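Local coordinates for protein EF0056 (Enterococcus faecalis, PDB 6ORI) that is of unknown function but, as an immunoglobulin-like N-terminal region of an enterococcal surface protein, is probably connected with biofilm formation, at residues S96-V101 with D123-G128; R168-S173 with D178-G183; H283-D288 with Y292-E297; K328-A333 with S379-T384. All coordinates share one frame; numbering follows the deposited sequence. Where two conformers were deposited one is given.

Interaction 1: residues S96-V101 with D123-G128; sequences SRRTFV and DGLFAG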
loop_
_atom_site.group_PDB
_atom_site.type_symbol
_atom_site.label_atom_id
_atom_site.label_comp_id
_atom_site.label_asym_id
_atom_site.label_seq_id
_atom_site.Cartn_x
_atom_site.Cartn_y
_atom_site.Cartn_z
ATOM N N SER A 96 -15.653 12.074 19.626
ATOM C CA SER A 96 -14.410 12.558 20.216
ATOM C C SER A 96 -13.161 11.874 19.625
ATOM O O SER A 96 -13.233 10.809 19.002
ATOM C CB SER A 96 -14.455 12.381 21.735
ATOM O OG SER A 96 -14.714 11.042 22.095
ATOM N N ARG A 97 -12.017 12.493 19.873
ATOM C CA ARG A 97 -10.717 11.962 19.434
ATOM C C ARG A 97 -10.505 10.566 20.003
ATOM O O ARG A 97 -10.847 10.273 21.141
ATOM C CB ARG A 97 -9.619 12.906 19.888
ATOM C CG ARG A 97 -8.257 12.614 19.376
ATOM C CD ARG A 97 -7.389 13.850 19.527
ATOM N NE ARG A 97 -6.018 13.614 19.139
ATOM C CZ ARG A 97 -5.576 13.658 17.888
ATOM N NH1 ARG A 97 -6.402 13.908 16.885
ATOM N NH2 ARG A 97 -4.318 13.435 17.643
ATOM N N ARG A 98 -9.956 9.687 19.172
ATOM C CA ARG A 98 -9.727 8.296 19.555
ATOM C C ARG A 98 -8.268 8.028 19.863
ATOM O O ARG A 98 -7.374 8.663 19.318
ATOM C CB ARG A 98 -10.139 7.335 18.449
ATOM C CG ARG A 98 -11.515 7.559 17.886
ATOM C CD ARG A 98 -12.609 7.523 18.911
ATOM N NE ARG A 98 -13.895 7.425 18.215
ATOM C CZ ARG A 98 -15.072 7.810 18.689
ATOM N NH1 ARG A 98 -15.170 8.344 19.897
ATOM N NH2 ARG A 98 -16.161 7.647 17.953
ATOM N N THR A 99 -8.049 7.050 20.749
ATOM C CA THR A 99 -6.723 6.550 21.072
ATOM C C THR A 99 -6.541 5.186 20.452
ATOM O O THR A 99 -7.436 4.347 20.501
ATOM C CB THR A 99 -6.544 6.491 22.593
ATOM O OG1 THR A 99 -6.549 7.833 23.094
ATOM C CG2 THR A 99 -5.208 5.860 22.972
ATOM N N PHE A 100 -5.405 4.973 19.813
ATOM C CA PHE A 100 -5.012 3.642 19.352
ATOM C C PHE A 100 -4.413 2.937 20.580
ATOM O O PHE A 100 -3.459 3.446 21.159
ATOM C CB PHE A 100 -3.943 3.770 18.271
ATOM C CG PHE A 100 -4.420 3.677 16.862
ATOM C CD1 PHE A 100 -4.514 2.445 16.261
ATOM C CD2 PHE A 100 -4.693 4.805 16.094
ATOM C CE1 PHE A 100 -4.898 2.304 14.930
ATOM C CE2 PHE A 100 -5.078 4.654 14.749
ATOM C CZ PHE A 100 -5.182 3.410 14.195
ATOM N N VAL A 101 -4.957 1.810 20.995
ATOM C CA VAL A 101 -4.530 1.117 22.212
ATOM C C VAL A 101 -3.459 0.113 21.883
ATOM O O VAL A 101 -3.620 -0.687 20.959
ATOM C CB VAL A 101 -5.747 0.403 22.852
ATOM C CG1 VAL A 101 -5.335 -0.507 24.003
ATOM C CG2 VAL A 101 -6.765 1.421 23.307
ATOM N N ASP A 123 -16.960 3.666 19.254
ATOM C CA ASP A 123 -15.710 4.333 19.634
ATOM C C ASP A 123 -14.605 4.140 18.604
ATOM O O ASP A 123 -13.417 4.098 18.931
ATOM C CB ASP A 123 -15.265 3.860 21.014
ATOM C CG ASP A 123 -16.308 4.131 22.065
ATOM O OD1 ASP A 123 -16.717 5.308 22.199
ATOM O OD2 ASP A 123 -16.739 3.150 22.716
ATOM N N GLY A 124 -15.016 4.085 17.349
ATOM C CA GLY A 124 -14.111 3.831 16.245
ATOM C C GLY A 124 -14.016 5.005 15.289
ATOM O O GLY A 124 -14.248 6.166 15.652
ATOM N N LEU A 125 -13.629 4.729 14.043
ATOM C CA LEU A 125 -13.273 5.786 13.098
ATOM C C LEU A 125 -14.298 6.149 12.034
ATOM O O LEU A 125 -14.439 7.311 11.704
ATOM C CB LEU A 125 -11.979 5.431 12.363
ATOM C CG LEU A 125 -10.777 5.110 13.256
ATOM C CD1 LEU A 125 -9.518 4.961 12.425
ATOM C CD2 LEU A 125 -10.556 6.141 14.336
ATOM N N PHE A 126 -14.955 5.151 11.452
ATOM C CA PHE A 126 -15.674 5.323 10.185
ATOM C C PHE A 126 -17.171 5.055 10.314
ATOM O O PHE A 126 -17.621 4.122 10.991
ATOM C CB PHE A 126 -15.063 4.394 9.124
ATOM C CG PHE A 126 -13.600 4.662 8.859
ATOM C CD1 PHE A 126 -13.178 5.938 8.518
ATOM C CD2 PHE A 126 -12.642 3.664 8.981
ATOM C CE1 PHE A 126 -11.856 6.205 8.300
ATOM C CE2 PHE A 126 -11.301 3.947 8.741
ATOM C CZ PHE A 126 -10.933 5.216 8.406
ATOM N N ALA A 127 -17.956 5.889 9.653
ATOM C CA ALA A 127 -19.407 5.792 9.738
ATOM C C ALA A 127 -19.873 4.484 9.104
ATOM O O ALA A 127 -19.659 4.236 7.911
ATOM C CB ALA A 127 -20.052 6.991 9.077
ATOM N N GLY A 128 -20.507 3.626 9.900
ATOM C CA GLY A 128 -20.911 2.318 9.428
ATOM C C GLY A 128 -21.936 2.356 8.308
ATOM O O GLY A 128 -21.926 1.508 7.429
#

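Interaction 2: residues R168-S173 with D178-G183; sequences RIYLVS and DKIVPG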
loop_
_atom_site.group_PDB
_atom_site.type_symbol
_atom_site.label_atom_id
_atom_site.label_comp_id
_atom_site.label_asym_id
_atom_site.label_seq_id
_atom_site.Cartn_x
_atom_site.Cartn_y
_atom_site.Cartn_z
ATOM N N ARG A 168 2.226 -1.603 8.866
ATOM C CA ARG A 168 1.171 -2.431 8.285
ATOM C C ARG A 168 -0.143 -2.068 8.941
ATOM O O ARG A 168 -0.239 -2.081 10.174
ATOM C CB ARG A 168 1.477 -3.917 8.490
ATOM C CG ARG A 168 0.388 -4.880 7.976
ATOM C CD ARG A 168 0.564 -6.285 8.543
ATOM N NE ARG A 168 -0.174 -7.293 7.799
ATOM C CZ ARG A 168 -0.527 -8.484 8.272
ATOM N NH1 ARG A 168 -0.259 -8.842 9.518
ATOM N NH2 ARG A 168 -1.161 -9.326 7.472
ATOM N N ILE A 169 -1.162 -1.739 8.155
ATOM C CA ILE A 169 -2.500 -1.524 8.667
ATOM C C ILE A 169 -3.423 -2.606 8.107
ATOM O O ILE A 169 -3.293 -3.016 6.948
ATOM C CB ILE A 169 -2.988 -0.093 8.372
ATOM C CG1 ILE A 169 -4.233 0.229 9.207
ATOM C CG2 ILE A 169 -3.224 0.110 6.876
ATOM C CD1 ILE A 169 -4.649 1.682 9.159
ATOM N N TYR A 170 -4.301 -3.134 8.945
ATOM C CA TYR A 170 -5.148 -4.236 8.528
ATOM C C TYR A 170 -6.393 -4.303 9.382
ATOM O O TYR A 170 -6.489 -3.642 10.404
ATOM C CB TYR A 170 -4.383 -5.569 8.544
ATOM C CG TYR A 170 -3.739 -5.982 9.853
ATOM C CD1 TYR A 170 -2.562 -5.374 10.300
ATOM C CD2 TYR A 170 -4.249 -7.031 10.604
ATOM C CE1 TYR A 170 -1.953 -5.781 11.486
ATOM C CE2 TYR A 170 -3.640 -7.434 11.786
ATOM C CZ TYR A 170 -2.486 -6.801 12.200
ATOM O OH TYR A 170 -1.832 -7.177 13.349
ATOM N N LEU A 171 -7.369 -5.075 8.925
ATOM C CA LEU A 171 -8.643 -5.214 9.601
ATOM C C LEU A 171 -8.833 -6.638 10.078
ATOM O O LEU A 171 -8.627 -7.570 9.295
ATOM C CB LEU A 171 -9.739 -4.846 8.619
ATOM C CG LEU A 171 -11.157 -4.845 9.154
ATOM C CD1 LEU A 171 -11.317 -3.745 10.176
ATOM C CD2 LEU A 171 -12.144 -4.672 8.002
ATOM N N VAL A 172 -9.223 -6.806 11.339
ATOM C CA VAL A 172 -9.536 -8.143 11.853
ATOM C C VAL A 172 -10.978 -8.195 12.296
ATOM O O VAL A 172 -11.621 -7.169 12.499
ATOM C CB VAL A 172 -8.617 -8.584 13.013
ATOM C CG1 VAL A 172 -7.135 -8.550 12.589
ATOM C CG2 VAL A 172 -8.855 -7.720 14.219
ATOM N N SER A 173 -11.470 -9.420 12.436
ATOM C CA SER A 173 -12.839 -9.683 12.794
ATOM C C SER A 173 -12.880 -10.561 14.044
ATOM O O SER A 173 -12.394 -11.688 14.033
ATOM C CB SER A 173 -13.498 -10.402 11.625
ATOM O OG SER A 173 -14.771 -10.899 12.025
ATOM N N ASP A 178 -10.230 -13.206 15.288
ATOM C CA ASP A 178 -9.242 -12.168 14.955
ATOM C C ASP A 178 -8.454 -12.440 13.686
ATOM O O ASP A 178 -7.346 -11.928 13.488
ATOM C CB ASP A 178 -8.304 -11.892 16.133
ATOM C CG ASP A 178 -8.992 -11.156 17.242
ATOM O OD1 ASP A 178 -10.129 -10.693 17.026
ATOM O OD2 ASP A 178 -8.390 -11.029 18.335
ATOM N N LYS A 179 -9.039 -13.240 12.801
ATOM C CA LYS A 179 -8.485 -13.433 11.482
ATOM C C LYS A 179 -8.608 -12.138 10.687
ATOM O O LYS A 179 -9.413 -11.237 11.022
ATOM C CB LYS A 179 -9.184 -14.585 10.759
ATOM C CG LYS A 179 -8.772 -15.961 11.289
ATOM C CD LYS A 179 -9.472 -17.071 10.503
ATOM C CE LYS A 179 -8.948 -18.434 10.870
ATOM N NZ LYS A 179 -9.501 -18.883 12.185
ATOM N N ILE A 180 -7.782 -12.038 9.662
ATOM C CA ILE A 180 -7.681 -10.846 8.853
ATOM C C ILE A 180 -8.660 -10.862 7.702
ATOM O O ILE A 180 -8.849 -11.883 7.038
ATOM C CB ILE A 180 -6.248 -10.726 8.334
ATOM C CG1 ILE A 180 -5.310 -10.558 9.531
ATOM C CG2 ILE A 180 -6.107 -9.580 7.351
ATOM C CD1 ILE A 180 -3.836 -10.541 9.141
ATOM N N VAL A 181 -9.277 -9.726 7.433
ATOM C CA VAL A 181 -10.176 -9.607 6.304
ATOM C C VAL A 181 -9.342 -9.505 5.032
ATOM O O VAL A 181 -8.547 -8.572 4.868
ATOM C CB VAL A 181 -11.080 -8.399 6.469
ATOM C CG1 VAL A 181 -12.050 -8.287 5.323
ATOM C CG2 VAL A 181 -11.855 -8.511 7.778
ATOM N N PRO A 182 -9.472 -10.499 4.137
ATOM C CA PRO A 182 -8.506 -10.546 3.031
ATOM C C PRO A 182 -8.625 -9.412 2.030
ATOM O O PRO A 182 -9.715 -9.021 1.662
ATOM C CB PRO A 182 -8.812 -11.879 2.356
ATOM C CG PRO A 182 -10.235 -12.169 2.712
ATOM C CD PRO A 182 -10.464 -11.594 4.066
ATOM N N GLY A 183 -7.476 -8.865 1.655
ATOM C CA GLY A 183 -7.406 -7.711 0.785
ATOM C C GLY A 183 -7.408 -6.382 1.535
ATOM O O GLY A 183 -7.061 -5.351 0.946
#

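Interaction 3: residues H283-D288 with Y292-E297; sequences HMVQAD and YNVAFE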
loop_
_atom_site.group_PDB
_atom_site.type_symbol
_atom_site.label_atom_id
_atom_site.label_comp_id
_atom_site.label_asym_id
_atom_site.label_seq_id
_atom_site.Cartn_x
_atom_site.Cartn_y
_atom_site.Cartn_z
ATOM N N HIS A 283 -2.033 -6.989 -15.147
ATOM C CA HIS A 283 -3.339 -7.599 -14.934
ATOM C C HIS A 283 -4.363 -6.559 -14.550
ATOM O O HIS A 283 -4.056 -5.626 -13.798
ATOM C CB HIS A 283 -3.290 -8.642 -13.815
ATOM C CG HIS A 283 -2.477 -9.862 -14.132
ATOM N ND1 HIS A 283 -2.516 -11.005 -13.359
ATOM C CD2 HIS A 283 -1.617 -10.123 -15.141
ATOM C CE1 HIS A 283 -1.700 -11.909 -13.873
ATOM N NE2 HIS A 283 -1.149 -11.405 -14.964
ATOM N N MET A 284 -5.578 -6.764 -15.021
ATOM C CA MET A 284 -6.732 -6.007 -14.598
ATOM C C MET A 284 -7.350 -6.713 -13.410
ATOM O O MET A 284 -7.543 -7.934 -13.445
ATOM C CB MET A 284 -7.735 -5.926 -15.741
ATOM C CG MET A 284 -8.978 -5.146 -15.373
ATOM S SD MET A 284 -10.210 -5.038 -16.679
ATOM C CE MET A 284 -9.464 -3.806 -17.731
ATOM N N VAL A 285 -7.663 -5.935 -12.375
ATOM C CA VAL A 285 -8.228 -6.431 -11.121
ATOM C C VAL A 285 -9.458 -5.585 -10.788
ATOM O O VAL A 285 -9.534 -4.427 -11.141
ATOM C CB VAL A 285 -7.171 -6.303 -9.996
ATOM C CG1 VAL A 285 -7.716 -6.810 -8.665
ATOM C CG2 VAL A 285 -5.884 -7.060 -10.354
ATOM N N GLN A 286 -10.395 -6.171 -10.057
ATOM C CA GLN A 286 -11.640 -5.496 -9.740
ATOM C C GLN A 286 -11.899 -5.492 -8.246
ATOM O O GLN A 286 -11.779 -6.526 -7.576
ATOM C CB GLN A 286 -12.779 -6.194 -10.475
ATOM C CG GLN A 286 -12.306 -6.826 -11.770
ATOM C CD GLN A 286 -13.323 -6.726 -12.877
ATOM O OE1 GLN A 286 -14.507 -6.993 -12.674
ATOM N NE2 GLN A 286 -12.868 -6.331 -14.061
ATOM N N ALA A 287 -12.230 -4.311 -7.728
ATOM C CA ALA A 287 -12.702 -4.162 -6.350
ATOM C C ALA A 287 -14.206 -4.448 -6.309
ATOM O O ALA A 287 -15.014 -3.572 -6.622
ATOM C CB ALA A 287 -12.411 -2.730 -5.834
ATOM N N ASP A 288 -14.576 -5.670 -5.925
ATOM C CA ASP A 288 -15.970 -6.098 -5.957
ATOM C C ASP A 288 -16.812 -5.307 -4.959
ATOM O O ASP A 288 -16.341 -4.984 -3.870
ATOM C CB ASP A 288 -16.082 -7.590 -5.616
ATOM C CG ASP A 288 -15.021 -8.431 -6.299
ATOM O OD1 ASP A 288 -13.864 -8.408 -5.832
ATOM O OD2 ASP A 288 -15.343 -9.118 -7.292
ATOM N N TYR A 292 -15.342 -8.461 -1.600
ATOM C CA TYR A 292 -14.071 -7.946 -2.088
ATOM C C TYR A 292 -13.010 -9.031 -2.130
ATOM O O TYR A 292 -12.692 -9.642 -1.114
ATOM C CB TYR A 292 -13.620 -6.806 -1.168
ATOM C CG TYR A 292 -12.398 -6.072 -1.641
ATOM C CD1 TYR A 292 -12.487 -5.077 -2.610
ATOM C CD2 TYR A 292 -11.141 -6.374 -1.127
ATOM C CE1 TYR A 292 -11.352 -4.404 -3.049
ATOM C CE2 TYR A 292 -10.012 -5.718 -1.573
ATOM C CZ TYR A 292 -10.130 -4.729 -2.525
ATOM O OH TYR A 292 -8.990 -4.065 -2.966
ATOM N N ASN A 293 -12.439 -9.240 -3.316
ATOM C CA ASN A 293 -11.487 -10.320 -3.553
ATOM C C ASN A 293 -10.552 -9.877 -4.656
ATOM O O ASN A 293 -10.987 -9.633 -5.822
ATOM C CB ASN A 293 -12.202 -11.612 -3.959
ATOM C CG ASN A 293 -11.236 -12.781 -4.210
ATOM O OD1 ASN A 293 -10.267 -12.646 -4.941
ATOM N ND2 ASN A 293 -11.534 -13.935 -3.633
ATOM N N VAL A 294 -9.277 -9.769 -4.304
ATOM C CA VAL A 294 -8.253 -9.395 -5.257
ATOM C C VAL A 294 -7.173 -10.483 -5.294
ATOM O O VAL A 294 -6.001 -10.212 -5.540
ATOM C CB VAL A 294 -7.666 -7.984 -4.944
ATOM C CG1 VAL A 294 -8.743 -6.918 -5.125
ATOM C CG2 VAL A 294 -7.088 -7.923 -3.556
ATOM N N ALA A 295 -7.568 -11.736 -5.095
ATOM C CA ALA A 295 -6.630 -12.846 -5.241
ATOM C C ALA A 295 -6.043 -12.859 -6.656
ATOM O O ALA A 295 -6.641 -12.354 -7.597
ATOM C CB ALA A 295 -7.327 -14.156 -4.974
ATOM N N PHE A 296 -4.886 -13.473 -6.797
ATOM C CA PHE A 296 -4.242 -13.576 -8.104
ATOM C C PHE A 296 -5.166 -14.211 -9.129
ATOM O O PHE A 296 -5.220 -13.801 -10.290
ATOM C CB PHE A 296 -2.959 -14.403 -7.978
ATOM C CG PHE A 296 -2.082 -14.352 -9.202
ATOM C CD1 PHE A 296 -1.120 -13.372 -9.335
ATOM C CD2 PHE A 296 -2.208 -15.285 -10.202
ATOM C CE1 PHE A 296 -0.296 -13.312 -10.439
ATOM C CE2 PHE A 296 -1.378 -15.231 -11.331
ATOM C CZ PHE A 296 -0.432 -14.246 -11.439
ATOM N N GLU A 297 -5.886 -15.258 -8.743
ATOM C CA GLU A 297 -6.718 -15.971 -9.712
ATOM C C GLU A 297 -7.789 -15.075 -10.323
ATOM O O GLU A 297 -8.261 -15.342 -11.425
ATOM C CB GLU A 297 -7.377 -17.203 -9.084
ATOM C CG GLU A 297 -8.377 -16.884 -7.999
ATOM C CD GLU A 297 -9.189 -18.089 -7.628
ATOM O OE1 GLU A 297 -10.102 -18.462 -8.399
ATOM O OE2 GLU A 297 -8.894 -18.672 -6.576
HETATM O O HOH W 1 -4.134 -11.328 -11.050
#

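Interaction 4: residues K328-A333 with S379-T384; sequences KLIDFA and SWLSDT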
loop_
_atom_site.group_PDB
_atom_site.type_symbol
_atom_site.label_atom_id
_atom_site.label_comp_id
_atom_site.label_asym_id
_atom_site.label_seq_id
_atom_site.Cartn_x
_atom_site.Cartn_y
_atom_site.Cartn_z
ATOM N N LYS A 328 -9.308 -0.405 -21.254
ATOM C CA LYS A 328 -9.003 -1.764 -21.699
ATOM C C LYS A 328 -7.936 -2.400 -20.790
ATOM O O LYS A 328 -7.842 -3.633 -20.694
ATOM C CB LYS A 328 -8.526 -1.751 -23.147
ATOM C CG LYS A 328 -9.623 -1.421 -24.141
ATOM C CD LYS A 328 -9.126 -1.578 -25.574
ATOM C CE LYS A 328 -9.050 -0.247 -26.287
ATOM N NZ LYS A 328 -8.177 -0.288 -27.497
ATOM N N LEU A 329 -7.115 -1.566 -20.152
ATOM C CA LEU A 329 -6.009 -2.070 -19.327
ATOM C C LEU A 329 -6.259 -1.963 -17.829
ATOM O O LEU A 329 -5.731 -2.766 -17.046
ATOM C CB LEU A 329 -4.716 -1.339 -19.627
ATOM C CG LEU A 329 -4.252 -1.309 -21.072
ATOM C CD1 LEU A 329 -2.899 -0.678 -21.182
ATOM C CD2 LEU A 329 -4.226 -2.707 -21.682
ATOM N N ILE A 330 -7.027 -0.956 -17.425
ATOM C CA ILE A 330 -7.264 -0.684 -16.006
ATOM C C ILE A 330 -8.763 -0.611 -15.767
ATOM O O ILE A 330 -9.461 0.065 -16.505
ATOM C CB ILE A 330 -6.626 0.654 -15.584
ATOM C CG1 ILE A 330 -5.099 0.609 -15.724
ATOM C CG2 ILE A 330 -7.054 1.070 -14.163
ATOM C CD1 ILE A 330 -4.396 1.977 -15.520
ATOM N N ASP A 331 -9.242 -1.293 -14.725
ATOM C CA ASP A 331 -10.629 -1.148 -14.315
ATOM C C ASP A 331 -10.660 0.056 -13.367
ATOM O O ASP A 331 -10.235 -0.020 -12.214
ATOM C CB ASP A 331 -11.168 -2.418 -13.661
ATOM C CG ASP A 331 -12.665 -2.347 -13.419
ATOM O OD1 ASP A 331 -13.192 -1.245 -13.188
ATOM O OD2 ASP A 331 -13.330 -3.402 -13.463
ATOM N N PHE A 332 -11.137 1.179 -13.877
ATOM C CA PHE A 332 -11.190 2.412 -13.103
ATOM C C PHE A 332 -12.385 2.475 -12.165
ATOM O O PHE A 332 -12.562 3.481 -11.477
ATOM C CB PHE A 332 -11.235 3.620 -14.032
ATOM C CG PHE A 332 -9.899 4.011 -14.607
ATOM C CD1 PHE A 332 -9.073 4.903 -13.949
ATOM C CD2 PHE A 332 -9.479 3.493 -15.823
ATOM C CE1 PHE A 332 -7.859 5.276 -14.486
ATOM C CE2 PHE A 332 -8.255 3.864 -16.343
ATOM C CZ PHE A 332 -7.455 4.747 -15.654
ATOM N N ALA A 333 -13.200 1.420 -12.134
ATOM C CA ALA A 333 -14.444 1.448 -11.346
ATOM C C ALA A 333 -15.205 2.717 -11.710
ATOM O O ALA A 333 -15.564 3.502 -10.829
ATOM C CB ALA A 333 -14.131 1.374 -9.846
ATOM N N SER A 379 4.910 3.098 -8.293
ATOM C CA SER A 379 3.904 3.084 -9.346
ATOM C C SER A 379 3.124 4.378 -9.287
ATOM O O SER A 379 2.916 4.936 -8.211
ATOM C CB SER A 379 2.964 1.903 -9.195
ATOM O OG SER A 379 3.675 0.689 -9.211
ATOM N N TRP A 380 2.671 4.862 -10.439
ATOM C CA TRP A 380 1.891 6.088 -10.474
ATOM C C TRP A 380 1.165 6.183 -11.794
ATOM O O TRP A 380 1.538 5.505 -12.762
ATOM C CB TRP A 380 2.764 7.340 -10.242
ATOM C CG TRP A 380 3.804 7.629 -11.317
ATOM C CD1 TRP A 380 3.721 8.554 -12.329
ATOM C CD2 TRP A 380 5.089 7.000 -11.459
ATOM N NE1 TRP A 380 4.869 8.525 -13.096
ATOM C CE2 TRP A 380 5.719 7.581 -12.587
ATOM C CE3 TRP A 380 5.758 5.991 -10.761
ATOM C CZ2 TRP A 380 6.982 7.187 -13.012
ATOM C CZ3 TRP A 380 7.000 5.598 -11.195
ATOM C CH2 TRP A 380 7.595 6.192 -12.311
ATOM N N LEU A 381 0.138 7.024 -11.858
ATOM C CA LEU A 381 -0.465 7.380 -13.141
ATOM C C LEU A 381 0.064 8.725 -13.570
ATOM O O LEU A 381 0.305 9.599 -12.723
ATOM C CB LEU A 381 -1.994 7.426 -13.028
ATOM C CG LEU A 381 -2.680 6.143 -12.545
ATOM C CD1 LEU A 381 -4.179 6.295 -12.643
ATOM C CD2 LEU A 381 -2.243 4.912 -13.295
ATOM N N SER A 382 0.222 8.910 -14.875
ATOM C CA SER A 382 0.632 10.198 -15.421
ATOM C C SER A 382 -0.267 10.546 -16.575
ATOM O O SER A 382 -0.924 9.666 -17.169
ATOM C CB SER A 382 2.088 10.192 -15.855
ATOM O OG SER A 382 2.287 9.227 -16.860
ATOM N N ASP A 383 -0.333 11.828 -16.882
ATOM C CA ASP A 383 -0.998 12.258 -18.107
ATOM C C ASP A 383 -0.087 12.021 -19.316
ATOM O O ASP A 383 1.024 11.487 -19.205
ATOM C CB ASP A 383 -1.512 13.706 -17.978
ATOM C CG ASP A 383 -0.415 14.750 -17.878
ATOM O OD1 ASP A 383 0.733 14.507 -18.262
ATOM O OD2 ASP A 383 -0.746 15.855 -17.382
ATOM N N THR A 384 -0.553 12.442 -20.477
ATOM C CA THR A 384 0.176 12.197 -21.695
ATOM C C THR A 384 1.510 12.923 -21.731
ATOM O O THR A 384 2.413 12.514 -22.455
ATOM C CB THR A 384 -0.730 12.563 -22.855
ATOM O OG1 THR A 384 -0.161 12.093 -24.067
ATOM C CG2 THR A 384 -1.031 14.062 -22.920
#

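Interaction 1: residues S96-V101 with D123-G128
R98 reaches across to G124 and donates from NE to its carbonyl: NE lies 2.9 Å from G124 O, and the N-H...O angle of 167° makes this a nearly straight bond. The oxygen sits at the edge of the guanidinium, practically in its plane. From the same edge NH2 adds a weak second bond to G124 O at 3.3 Å, more bent than the first, so one carbonyl oxygen takes both. The flat group also lies against the neighbouring backbone, with D123 CA 3.6 Å above the guanidinium plane and over its centre. The carboxylate of D123 is not a true partner: OD1 is 4.1 Å from R98 NH1, well out of the guanidinium plane, and the two planes stand 88° apart, so only charge attraction is probable. Lower down, R98 CG meets L125 CD2 at 3.9 Å. The kink at chi2 (-56°) turns the rest of the arginine from this methyl toward the loop carbonyl.

The contact ties the loop between strands 113-117 and 135-144 to strand 98-104, within a curled antiparallel sheet consistent with an immunoglobulin-like domain. Backbone bonds to V87 fix R98 against strand 82-87. L125 is held by backbone bonds with K90 and Y118, while its side chain packs on I70, V87, V116 and A137. F100, on the same strand as R98, turns into this apolar interior against L72, I85 and W114.

Interaction 2: residues R168-S173 with D178-G183
L171 O is gripped by V181 N at 2.9 Å with an N-H...O angle of 171°, and I180 CA adds a C-H...O contact to the same L171 O at 3.4 Å. Nearer the turn, S173 N donates to K179 O at 3.1 Å, and D178 N reaches S173 O at 2.9 Å along a much more bent path (132°). Between these bonds V172 and I180 form an antiparallel non-hydrogen-bonded pair.

I180 is the hub of one side-chain cluster. Its CD1 meets Y170 CD2 at 3.8 Å and R168 NH2 at 3.4 Å, the tyrosine crossing it at about a right angle. R168, extended from CG to NE, runs over Y170 and sets its NH1 4.0 Å above the centre of that ring. Outside partners fix both polar ends: E185 forms a salt bridge with R168, and E21 bonds Y170 OH. Apart from this cluster, L171 CD2 and V181 CG2 lie side by side, 3.9 Å apart.

The axes of 168-173 and the short 179-181 run 120° apart, well off antiparallel, and the chain turns a corner at P182 and G183 into strand 184-189, which also pairs with 166-173. The arrangement is an antiparallel beta hairpin whose second arm breaks off at that corner.

Interaction 3: residues H283-D288 with Y292-E297
A287 and Y292 make the closest carbon-to-carbon approach here: A287 CB comes within 3.4 Å of Y292 CE1 and meets the ring at its edge, near the ring plane. With chi1 at -173°, the Y292 ring points away from its own backbone N and comes up beside the alanine. Midway along, V285 CG1 touches V294 CG1 at 3.7 Å, the two valines crossing at about a right angle. At the far end H283 CE1 lies 3.6 Å from F296 CZ, with the ring planes inclined at 57°. V345 of strand 340-348 packs against both side chains. This end has a polar margin of its own: a water in the imidazole plane, over the rim of one F296 face, bridges H283 ND1 and F296 O, 2.8 Å from each, while H283 NE2 is bonded to Q281 OE1.

The D288 end is looser and polar. D288 OD1 accepts from N293 N at 3.0 Å, although the donor stands above the carboxylate plane. Q286, which is exposed, points its CB away from 292-297. N293 turns its own amide along the chain, where OD1 accepts from A295 N at 2.9 Å in an Asx turn and also bonds S298 OG.

The CA atoms of V285 and V294 are 6.6 Å apart, and no backbone-to-backbone hydrogen bond crosses. From outside, R343 bonds V294 O. Between the two segments themselves, beyond the end of strand 277-284, the link therefore consists of side-chain packing, one carboxylate-to-amide bond and a bridging water, not a continued beta ladder.

Interaction 4: residues K328-A333 with S379-T384
L381 faces the pair I330 and F332 and offers one methyl to each. Its CD2 approaches I330 CD1 at 4.3 Å, and its CD1 approaches F332 CE1 at 4.2 Å. Of the three residues the leucine has the most surface buried, and all three are buried in the protein as a whole. L381 CG stands anti to the carbonyl carbon (chi1 -57°), carrying the forked end out from strand 375-382 toward the loop. The backbones remain well apart, with 10.9 Å between I330 CA and L381 CA, so only side-chain ends bridge the gap.

The two loop residues also brace each other: I330 CG2 sits 3.7 Å above the plane of the F332 ring, offset toward its rim. Between them, D331 turns its carboxylate back on its own chain, and D331 OD1 accepts from A333 N at 2.9 Å and 154° in an Asx turn spanning D331 to A333. Further out, F332 stacks on Y254, I330 packs on M282, I340 and V342, and L381 packs on L246. The meeting point therefore belongs to the interior between the sheet holding 375-382 and the sheet holding 239-248, 277-284 and 340-348, as in an immunoglobulin-like sandwich.

No hydrogen bond crosses, and the summed buried surface is just 84 Å². The link thus rests on dispersion and exclusion of water, with no directional bond to set the orientation of the three groups.

In the fold
The four contacts follow one another along the chain without overlap. Interactions 1 and 2 both reach the curled antiparallel sheet of the N-terminal half that includes strands 98-104 and 166-173, their centres about 17 Å apart. Interactions 3 and 4 belong to the C-terminal half, built on two antiparallel sheets, one with strand 277-284 and one with 375-382; their centres are about 16 Å apart and they touch, M284 CE lying 3.4 Å from K328 O. Interaction 2 also meets interaction 3 where G183 O packs on Y292 CE2 at 3.9 Å, so here the two halves abut. Interactions 1 and 4 have centres about 33 Å apart. The calcium site likewise draws on both halves, through S162 and the later residues G372, D374, L400 and D402.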